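Local coordinates for protein prolyl-ACP dehydrogenase (Oscillatoria sp., PDB 4IRN) that is an FAD-dependent acyl-ACP oxidase of the acyl-CoA dehydrogenase family that oxidises carrier-bound proline in the biosynthesis of the cyanotoxin anatoxin-a, at residues Ile101-Tyr106 with Leu336-Trp341. Numbering follows the deposited sequence.
Sequences ILTTAY and LYKVAW
The hydroxyl of Tyr337 comes to the edge of the Tyr106 ring, near its plane, with Tyr337 OH 3.4 Å from Tyr106 CD1. Trp40 stacks on Tyr106 and meets Tyr337 edge-to-face. The edge of the Tyr337 ring receives Leu102 CD2 and the backbone N of Tyr106, while Ala105 CB approaches it obliquely. Leu102 CD1 also comes obliquely to the Trp341 ring, 3.8 Å from Trp341 CD1. Tyr337 has CG anti to its carbonyl carbon (chi1 -61°), which carries the phenol across to the other helix. Leu102 forks over the facing helix: CD1 goes to Trp341, and CD2 lies 3.8 Å from Ala340 CB. The small Ala105 and Ala340 face each other, CB to CB 4.0 Å. Ile101 CG2 rests on the Ala340 backbone, 3.4 Å from Ala340 O. No hydrogen bond crosses, so the grip is by van der Waals packing. The segment axes approach to 8.6 Å and run roughly antiparallel, at 148°. Phe282 of helix 268-282 touches Ile101 and Ala340. The contact joins helix 101-114 of the N-terminal helical domain to helix 316-344 of the C-terminal helical domain, an all-helical interface of the acyl-CoA dehydrogenase fold, away from the FAD site.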
# COMPACT_ATOMS: atom_id res chain seq x y z
N ILE A 101 23.44 -15.98 -20.84
CA ILE A 101 22.73 -15.55 -19.63
C ILE A 101 21.21 -15.55 -19.79
O ILE A 101 20.52 -16.07 -18.90
CB ILE A 101 23.26 -14.19 -19.10
CG1 ILE A 101 24.82 -14.15 -19.01
CG2 ILE A 101 22.63 -13.83 -17.76
CD1 ILE A 101 25.55 -15.27 -18.20
N LEU A 102 20.69 -14.99 -20.90
CA LEU A 102 19.25 -14.95 -21.16
C LEU A 102 18.61 -16.35 -21.18
O LEU A 102 17.53 -16.53 -20.61
CB LEU A 102 18.92 -14.15 -22.43
CG LEU A 102 18.96 -12.62 -22.23
CD1 LEU A 102 19.45 -11.92 -23.49
CD2 LEU A 102 17.61 -12.07 -21.73
N THR A 103 19.31 -17.35 -21.76
CA THR A 103 18.88 -18.75 -21.80
C THR A 103 18.97 -19.33 -20.38
O THR A 103 18.05 -20.03 -19.97
CB THR A 103 19.69 -19.55 -22.83
OG1 THR A 103 19.57 -18.91 -24.10
CG2 THR A 103 19.22 -21.00 -22.95
N THR A 104 20.07 -19.03 -19.65
CA THR A 104 20.32 -19.48 -18.28
C THR A 104 19.18 -19.02 -17.35
O THR A 104 18.63 -19.84 -16.62
CB THR A 104 21.72 -19.04 -17.80
OG1 THR A 104 22.70 -19.34 -18.79
CG2 THR A 104 22.12 -19.67 -16.48
N ALA A 105 18.79 -17.72 -17.44
CA ALA A 105 17.71 -17.11 -16.65
C ALA A 105 16.35 -17.73 -16.98
O ALA A 105 15.57 -18.02 -16.07
CB ALA A 105 17.68 -15.61 -16.87
N TYR A 106 16.08 -17.96 -18.28
CA TYR A 106 14.85 -18.58 -18.77
C TYR A 106 14.71 -20.03 -18.26
O TYR A 106 13.64 -20.41 -17.80
CB TYR A 106 14.83 -18.54 -20.31
CG TYR A 106 13.48 -18.81 -20.94
CD1 TYR A 106 12.35 -18.07 -20.56
CD2 TYR A 106 13.34 -19.73 -21.98
CE1 TYR A 106 11.12 -18.28 -21.18
CE2 TYR A 106 12.11 -19.95 -22.59
CZ TYR A 106 11.00 -19.22 -22.20
OH TYR A 106 9.79 -19.43 -22.80
N LEU A 336 14.16 -9.37 -14.32
CA LEU A 336 15.05 -10.51 -14.50
C LEU A 336 15.71 -10.49 -15.88
O LEU A 336 16.92 -10.71 -15.98
CB LEU A 336 14.30 -11.84 -14.27
CG LEU A 336 15.08 -13.13 -14.51
CD1 LEU A 336 16.29 -13.24 -13.57
CD2 LEU A 336 14.18 -14.34 -14.42
N TYR A 337 14.91 -10.27 -16.94
CA TYR A 337 15.40 -10.24 -18.31
C TYR A 337 16.22 -9.05 -18.73
O TYR A 337 17.02 -9.17 -19.65
CB TYR A 337 14.32 -10.67 -19.32
CG TYR A 337 13.91 -12.10 -19.02
CD1 TYR A 337 14.81 -13.15 -19.19
CD2 TYR A 337 12.67 -12.39 -18.45
CE1 TYR A 337 14.50 -14.43 -18.78
CE2 TYR A 337 12.34 -13.69 -18.09
CZ TYR A 337 13.25 -14.71 -18.28
OH TYR A 337 12.94 -15.99 -17.93
N LYS A 338 16.11 -7.93 -17.99
CA LYS A 338 16.94 -6.74 -18.23
C LYS A 338 18.38 -7.03 -17.75
O LYS A 338 19.33 -6.79 -18.50
CB LYS A 338 16.33 -5.50 -17.53
CG LYS A 338 17.20 -4.25 -17.60
CD LYS A 338 16.91 -3.30 -18.76
CE LYS A 338 17.91 -2.16 -18.79
NZ LYS A 338 17.27 -0.82 -18.73
N VAL A 339 18.53 -7.53 -16.50
CA VAL A 339 19.81 -7.89 -15.88
C VAL A 339 20.51 -8.97 -16.72
O VAL A 339 21.70 -8.84 -17.02
CB VAL A 339 19.64 -8.35 -14.41
CG1 VAL A 339 20.98 -8.70 -13.78
CG2 VAL A 339 18.97 -7.28 -13.58
N ALA A 340 19.75 -10.02 -17.11
CA ALA A 340 20.22 -11.13 -17.94
C ALA A 340 20.80 -10.62 -19.25
O ALA A 340 21.89 -11.05 -19.63
CB ALA A 340 19.09 -12.12 -18.21
N TRP A 341 20.13 -9.66 -19.91
CA TRP A 341 20.58 -9.05 -21.16
C TRP A 341 21.87 -8.25 -20.94
O TRP A 341 22.85 -8.47 -21.66
CB TRP A 341 19.47 -8.15 -21.75
CG TRP A 341 19.81 -7.59 -23.10
CD1 TRP A 341 19.62 -8.19 -24.31
CD2 TRP A 341 20.45 -6.33 -23.38
NE1 TRP A 341 20.08 -7.38 -25.32
CE2 TRP A 341 20.60 -6.24 -24.78
CE3 TRP A 341 20.92 -5.27 -22.57
CZ2 TRP A 341 21.17 -5.12 -25.40
CZ3 TRP A 341 21.49 -4.17 -23.19
CH2 TRP A 341 21.61 -4.10 -24.59